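Proton-dependent oligopeptide transporter family protein (Xanthomonas campestris, PDB 6EI3) probably carries small peptides across the bacterial membrane by coupling their uptake to proton movement, as a POT family member of the Major Facilitator Superfamily. Local coordinates at residues 313-323 and 393-403. Sequence-based numbering, arbitrary orientation.
Sequences WVLQGREMRMP and PMHIAWQILPY. With 78M ((2S)-2,3-dihydroxypropyl(7Z)-pentadec-7-enoate), chain E; 78M ((2S)-2,3-dihydroxypropyl(7Z)-pentadec-7-enoate), chain F; 78M ((2S)-2,3-dihydroxypropyl(7Z)-pentadec-7-enoate), chain K.
Residues 313-323, running off the end of helix 312-317, meet residues 393-403, leading into helix 400-424, through a single beta bridge between loops and side-chain packing of the helix ends, at the lipid-lined rim of a transmembrane bundle. The bridge pairs Arg321 with His395: Arg321 N donates to Met394 O (2.8 Å), and Ile396 N returns a bond to Arg321 O (2.8 Å). That same carbonyl oxygen lies over the centre of the His395 imidazole, whose ND1 accepts from Ala397 N, fixing the ring's rotation. The unbranched thioether of Met320 bends at chi3 (85°), setting SD on Gln399 CG and CE beside His395 O (3.3 Å). Toward helix 312-317, the Gln399 amide suits its place by offering two N-H donors to two carbonyl oxygens: NE2 reaches Trp313 O (3.0 Å), which also accepts from Gly317 N, and Gln316 OE1 (3.1 Å), on a lone pair. Gln316 NE2 hydrogen-bonds to Val381 O and Gln385 OE1 of helix 363-389, so both ends of this buried amide are bonded. Trp313's flat edge fits the Tyr403 face, planes at 87°, while CH2 meets Pro402 CB. Monoacylglycerols lie against both Trp398 faces and over one of His395, as suits a lipid-facing junction between helices of the MFS fold.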
loop_
_atom_site.group_PDB
_atom_site.type_symbol
_atom_site.label_atom_id
_atom_site.label_comp_id
_atom_site.label_asym_id
_atom_site.label_seq_id
_atom_site.Cartn_x
_atom_site.Cartn_y
_atom_site.Cartn_z
ATOM N N TRP A 313 14.291 5.482 5.984
ATOM C CA TRP A 313 14.635 5.300 7.407
ATOM C C TRP A 313 15.735 4.268 7.611
ATOM O O TRP A 313 16.556 4.420 8.516
ATOM C CB TRP A 313 13.417 4.937 8.240
ATOM C CG TRP A 313 12.385 6.028 8.369
ATOM C CD1 TRP A 313 12.228 7.128 7.576
ATOM C CD2 TRP A 313 11.316 6.063 9.324
ATOM N NE1 TRP A 313 11.160 7.880 8.018
ATOM C CE2 TRP A 313 10.568 7.236 9.077
ATOM C CE3 TRP A 313 10.955 5.246 10.407
ATOM C CZ2 TRP A 313 9.461 7.596 9.855
ATOM C CZ3 TRP A 313 9.868 5.605 11.191
ATOM C CH2 TRP A 313 9.144 6.779 10.927
ATOM N N VAL A 314 15.751 3.220 6.785
ATOM C CA VAL A 314 16.816 2.199 6.868
ATOM C C VAL A 314 18.159 2.842 6.551
ATOM O O VAL A 314 19.135 2.623 7.282
ATOM C CB VAL A 314 16.539 0.942 5.990
ATOM C CG1 VAL A 314 17.777 0.060 5.887
ATOM C CG2 VAL A 314 15.356 0.140 6.533
ATOM N N LEU A 315 18.201 3.657 5.476
ATOM C CA LEU A 315 19.408 4.358 5.029
ATOM C C LEU A 315 19.913 5.303 6.108
ATOM O O LEU A 315 21.114 5.457 6.259
ATOM C CB LEU A 315 19.145 5.108 3.716
ATOM C CG LEU A 315 18.893 4.213 2.498
ATOM C CD1 LEU A 315 18.317 5.005 1.327
ATOM C CD2 LEU A 315 20.159 3.380 2.112
ATOM N N GLN A 316 18.999 5.933 6.856
ATOM C CA GLN A 316 19.358 6.782 7.991
ATOM C C GLN A 316 19.927 5.892 9.102
ATOM O O GLN A 316 21.003 6.174 9.613
ATOM C CB GLN A 316 18.138 7.566 8.530
ATOM C CG GLN A 316 18.510 8.444 9.727
ATOM C CD GLN A 316 17.343 9.177 10.326
ATOM O OE1 GLN A 316 16.469 8.588 10.949
ATOM N NE2 GLN A 316 17.360 10.487 10.227
ATOM N N GLY A 317 19.198 4.831 9.452
ATOM C CA GLY A 317 19.574 3.889 10.505
ATOM C C GLY A 317 20.994 3.358 10.404
ATOM O O GLY A 317 21.693 3.244 11.412
ATOM N N ARG A 318 21.443 3.069 9.171
ATOM C CA ARG A 318 22.781 2.540 8.860
ATOM C C ARG A 318 23.910 3.449 9.338
ATOM O O ARG A 318 24.986 2.950 9.633
ATOM C CB ARG A 318 22.922 2.314 7.346
ATOM C CG ARG A 318 22.119 1.114 6.815
ATOM C CD ARG A 318 22.438 0.866 5.344
ATOM N NE ARG A 318 23.806 0.363 5.152
ATOM C CZ ARG A 318 24.777 1.029 4.532
ATOM N NH1 ARG A 318 24.542 2.226 4.004
ATOM N NH2 ARG A 318 25.978 0.492 4.407
ATOM N N GLU A 319 23.675 4.771 9.395
ATOM C CA GLU A 319 24.676 5.748 9.829
ATOM C C GLU A 319 24.574 6.075 11.326
ATOM O O GLU A 319 25.312 6.913 11.815
ATOM C CB GLU A 319 24.582 7.034 8.980
ATOM C CG GLU A 319 24.671 6.807 7.475
ATOM C CD GLU A 319 25.917 6.120 6.943
ATOM O OE1 GLU A 319 27.036 6.495 7.366
ATOM O OE2 GLU A 319 25.772 5.220 6.084
ATOM N N MET A 320 23.652 5.434 12.043
ATOM C CA MET A 320 23.455 5.694 13.469
ATOM C C MET A 320 24.253 4.716 14.349
ATOM O O MET A 320 24.653 3.670 13.857
ATOM C CB MET A 320 21.953 5.661 13.789
ATOM C CG MET A 320 21.190 6.738 13.035
ATOM S SD MET A 320 19.415 6.671 13.304
ATOM C CE MET A 320 19.297 7.654 14.847
ATOM N N ARG A 321 24.511 5.059 15.627
ATOM C CA ARG A 321 25.261 4.162 16.528
ATOM C C ARG A 321 24.395 2.981 16.953
ATOM O O ARG A 321 23.205 3.134 17.211
ATOM C CB ARG A 321 25.744 4.886 17.795
ATOM C CG ARG A 321 26.669 6.074 17.587
ATOM C CD ARG A 321 27.349 6.461 18.901
ATOM N NE ARG A 321 26.412 6.949 19.924
ATOM C CZ ARG A 321 26.034 6.260 21.000
ATOM N NH1 ARG A 321 26.496 5.031 21.209
ATOM N NH2 ARG A 321 25.186 6.791 21.872
ATOM N N MET A 322 25.000 1.805 17.045
ATOM C CA MET A 322 24.305 0.576 17.433
ATOM C C MET A 322 25.328 -0.480 17.863
ATOM O O MET A 322 26.485 -0.381 17.446
ATOM C CB MET A 322 23.447 0.049 16.252
ATOM C CG MET A 322 24.256 -0.525 15.091
ATOM S SD MET A 322 23.209 -0.871 13.666
ATOM C CE MET A 322 22.966 0.752 13.069
ATOM N N PRO A 323 24.939 -1.520 18.641
ATOM C CA PRO A 323 25.921 -2.574 18.977
ATOM C C PRO A 323 26.220 -3.443 17.759
ATOM O O PRO A 323 25.388 -3.529 16.838
ATOM C CB PRO A 323 25.242 -3.368 20.089
ATOM C CG PRO A 323 23.801 -3.078 19.970
ATOM C CD PRO A 323 23.613 -1.795 19.235
ATOM N N PRO A 393 26.872 12.233 17.377
ATOM C CA PRO A 393 26.631 10.778 17.306
ATOM C C PRO A 393 25.217 10.443 17.799
ATOM O O PRO A 393 24.819 10.864 18.888
ATOM C CB PRO A 393 27.753 10.177 18.164
ATOM C CG PRO A 393 28.151 11.264 19.094
ATOM C CD PRO A 393 27.800 12.588 18.476
ATOM N N MET A 394 24.411 9.811 16.942
ATOM C CA MET A 394 23.024 9.495 17.294
ATOM C C MET A 394 22.810 7.998 17.355
ATOM O O MET A 394 23.073 7.312 16.375
ATOM C CB MET A 394 22.036 10.171 16.335
ATOM C CG MET A 394 22.069 11.703 16.415
ATOM S SD MET A 394 21.474 12.370 17.990
ATOM C CE MET A 394 19.716 12.401 17.678
ATOM N N HIS A 395 22.362 7.485 18.514
ATOM C CA HIS A 395 22.109 6.055 18.678
ATOM C C HIS A 395 20.846 5.734 17.893
ATOM O O HIS A 395 19.919 6.550 17.853
ATOM C CB HIS A 395 21.934 5.699 20.166
ATOM C CG HIS A 395 21.987 4.227 20.452
ATOM N ND1 HIS A 395 20.889 3.408 20.234
ATOM C CD2 HIS A 395 23.004 3.475 20.940
ATOM C CE1 HIS A 395 21.277 2.186 20.570
ATOM N NE2 HIS A 395 22.537 2.178 21.013
ATOM N N ILE A 396 20.808 4.560 17.255
ATOM C CA ILE A 396 19.649 4.137 16.449
ATOM C C ILE A 396 18.326 4.091 17.269
ATOM O O ILE A 396 17.264 4.233 16.681
ATOM C CB ILE A 396 19.935 2.814 15.699
ATOM C CG1 ILE A 396 18.901 2.605 14.550
ATOM C CG2 ILE A 396 20.031 1.603 16.673
ATOM C CD1 ILE A 396 19.339 1.654 13.474
ATOM N N ALA A 397 18.398 3.942 18.616
ATOM C CA ALA A 397 17.213 3.944 19.491
ATOM C C ALA A 397 16.415 5.242 19.343
ATOM O O ALA A 397 15.225 5.255 19.638
ATOM C CB ALA A 397 17.622 3.733 20.952
ATOM N N TRP A 398 17.044 6.326 18.842
ATOM C CA TRP A 398 16.327 7.585 18.562
ATOM C C TRP A 398 15.217 7.373 17.527
ATOM O O TRP A 398 14.234 8.115 17.547
ATOM C CB TRP A 398 17.282 8.673 18.058
ATOM C CG TRP A 398 17.870 9.512 19.148
ATOM C CD1 TRP A 398 19.155 9.488 19.596
ATOM C CD2 TRP A 398 17.178 10.471 19.956
ATOM N NE1 TRP A 398 19.325 10.421 20.592
ATOM C CE2 TRP A 398 18.123 11.029 20.845
ATOM C CE3 TRP A 398 15.837 10.895 20.037
ATOM C CZ2 TRP A 398 17.778 12.003 21.795
ATOM C CZ3 TRP A 398 15.505 11.883 20.955
ATOM C CH2 TRP A 398 16.470 12.426 21.821
ATOM N N GLN A 399 15.345 6.352 16.639
ATOM C CA GLN A 399 14.278 6.067 15.639
ATOM C C GLN A 399 12.964 5.537 16.268
ATOM O O GLN A 399 11.948 5.521 15.573
ATOM C CB GLN A 399 14.738 5.116 14.526
ATOM C CG GLN A 399 15.841 5.653 13.626
ATOM C CD GLN A 399 15.988 4.826 12.372
ATOM O OE1 GLN A 399 15.894 3.582 12.386
ATOM N NE2 GLN A 399 16.301 5.498 11.265
ATOM N N ILE A 400 12.976 5.125 17.570
ATOM C CA ILE A 400 11.766 4.695 18.315
ATOM C C ILE A 400 10.739 5.860 18.286
ATOM O O ILE A 400 9.553 5.604 18.092
ATOM C CB ILE A 400 12.088 4.292 19.802
ATOM C CG1 ILE A 400 12.919 2.982 19.886
ATOM C CG2 ILE A 400 10.789 4.163 20.655
ATOM C CD1 ILE A 400 13.575 2.689 21.305
ATOM N N LEU A 401 11.204 7.123 18.503
ATOM C CA LEU A 401 10.346 8.324 18.485
ATOM C C LEU A 401 9.566 8.440 17.155
ATOM O O LEU A 401 8.345 8.323 17.212
ATOM C CB LEU A 401 11.115 9.607 18.835
ATOM C CG LEU A 401 10.348 10.941 18.757
ATOM C CD1 LEU A 401 9.204 11.005 19.784
ATOM C CD2 LEU A 401 11.298 12.109 18.975
ATOM N N PRO A 402 10.193 8.542 15.956
ATOM C CA PRO A 402 9.370 8.565 14.728
ATOM C C PRO A 402 8.619 7.258 14.460
ATOM O O PRO A 402 7.559 7.331 13.868
ATOM C CB PRO A 402 10.372 8.917 13.621
ATOM C CG PRO A 402 11.723 8.534 14.163
ATOM C CD PRO A 402 11.627 8.770 15.646
ATOM N N TYR A 403 9.105 6.080 14.922
ATOM C CA TYR A 403 8.322 4.851 14.737
ATOM C C TYR A 403 6.997 4.949 15.511
ATOM O O TYR A 403 5.951 4.594 14.973
ATOM C CB TYR A 403 9.094 3.581 15.170
ATOM C CG TYR A 403 9.697 2.859 13.986
ATOM C CD1 TYR A 403 8.908 2.065 13.156
ATOM C CD2 TYR A 403 11.018 3.081 13.610
ATOM C CE1 TYR A 403 9.425 1.492 11.999
ATOM C CE2 TYR A 403 11.561 2.472 12.481
ATOM C CZ TYR A 403 10.760 1.679 11.679
ATOM O OH TYR A 403 11.283 1.108 10.556
HETATM O O21 78M E . 21.909 6.783 24.101
HETATM C C20 78M E . 21.036 7.768 23.562
HETATM C C18 78M E . 19.589 7.447 23.856
HETATM O O19 78M E . 19.288 6.123 23.410
HETATM C C17 78M E . 18.641 8.415 23.191
HETATM O O2 78M E . 17.296 8.194 23.681
HETATM C C1 78M E . 16.444 7.499 22.916
HETATM O O1 78M E . 16.787 6.776 22.023
HETATM C C2 78M E . 15.016 7.757 23.303
HETATM C C3 78M E . 14.093 7.910 22.097
HETATM C C4 78M E . 12.722 8.488 22.420
HETATM C C5 78M E . 11.672 7.476 22.866
HETATM C C6 78M E . 10.239 8.001 22.776
HETATM C C7 78M E . 9.232 7.098 23.411
HETATM C C8 78M E . 8.150 6.603 22.840
HETATM C C9 78M E . 7.130 5.706 23.486
HETATM C C10 78M E . 7.407 4.201 23.327
HETATM C C11 78M E . 8.424 3.608 24.308
HETATM C C12 78M E . 7.857 3.167 25.654
HETATM C C13 78M E . 8.832 2.349 26.492
HETATM C C15 78M E . 9.206 0.876 28.521
HETATM C C14 78M E . 8.243 1.776 27.773
HETATM O O21 78M F . 21.889 15.292 20.451
HETATM C C20 78M F . 20.880 15.706 19.540
HETATM C C18 78M F . 19.624 16.102 20.281
HETATM O O19 78M F . 19.084 14.984 20.988
HETATM C C17 78M F . 18.586 16.754 19.392
HETATM O O2 78M F . 17.882 15.749 18.620
HETATM C C1 78M F . 16.647 15.410 19.014
HETATM O O1 78M F . 16.202 15.648 20.109
HETATM C C2 78M F . 15.892 14.717 17.916
HETATM C C3 78M F . 14.503 14.236 18.331
HETATM C C4 78M F . 13.379 14.835 17.505
HETATM C C5 78M F . 12.659 16.015 18.140
HETATM C C6 78M F . 11.655 16.689 17.203
HETATM C C7 78M F . 10.242 16.627 17.688
HETATM C C8 78M F . 9.367 15.666 17.444
HETATM C C9 78M F . 7.948 15.600 17.927
HETATM C C10 78M F . 7.818 15.430 19.446
HETATM C C11 78M F . 6.476 15.875 20.014
HETATM C C12 78M F . 5.375 14.826 19.962
HETATM C C13 78M F . 3.990 15.381 20.241
HETATM C C15 78M F . 1.532 14.916 20.557
HETATM C C14 78M F . 2.900 14.326 20.301
HETATM O O21 78M K . 20.817 4.002 24.190
HETATM C C20 78M K . 20.976 2.853 25.007
HETATM C C18 78M K . 20.275 1.661 24.399
HETATM O O19 78M K . 18.876 1.932 24.251
HETATM C C17 78M K . 20.484 0.391 25.194
HETATM O O2 78M K . 20.029 -0.645 24.291
HETATM C C1 78M K . 20.891 -1.600 23.912
HETATM O O1 78M K . 21.960 -1.795 24.429
HETATM C C2 78M K . 20.367 -2.362 22.733
HETATM C C3 78M K . 20.565 -1.590 21.440
HETATM C C4 78M K . 19.799 -2.179 20.271
HETATM C C5 78M K . 19.409 -1.148 19.217
HETATM C C6 78M K . 18.267 -0.208 19.626
HETATM C C7 78M K . 16.972 -0.943 19.721
HETATM C C8 78M K . 15.760 -0.435 19.716
HETATM C C9 78M K . 14.495 -1.229 19.798
HETATM C C10 78M K . 14.059 -1.753 18.422
HETATM C C11 78M K . 14.523 -3.164 18.061
HETATM C C12 78M K . 13.673 -4.297 18.623
HETATM C C13 78M K . 12.249 -4.346 18.086
HETATM C C15 78M K . 9.945 -5.329 18.279
HETATM C C14 78M K . 11.344 -5.307 18.833
HETATM O O HOH W 1 25.358 8.805 14.276
#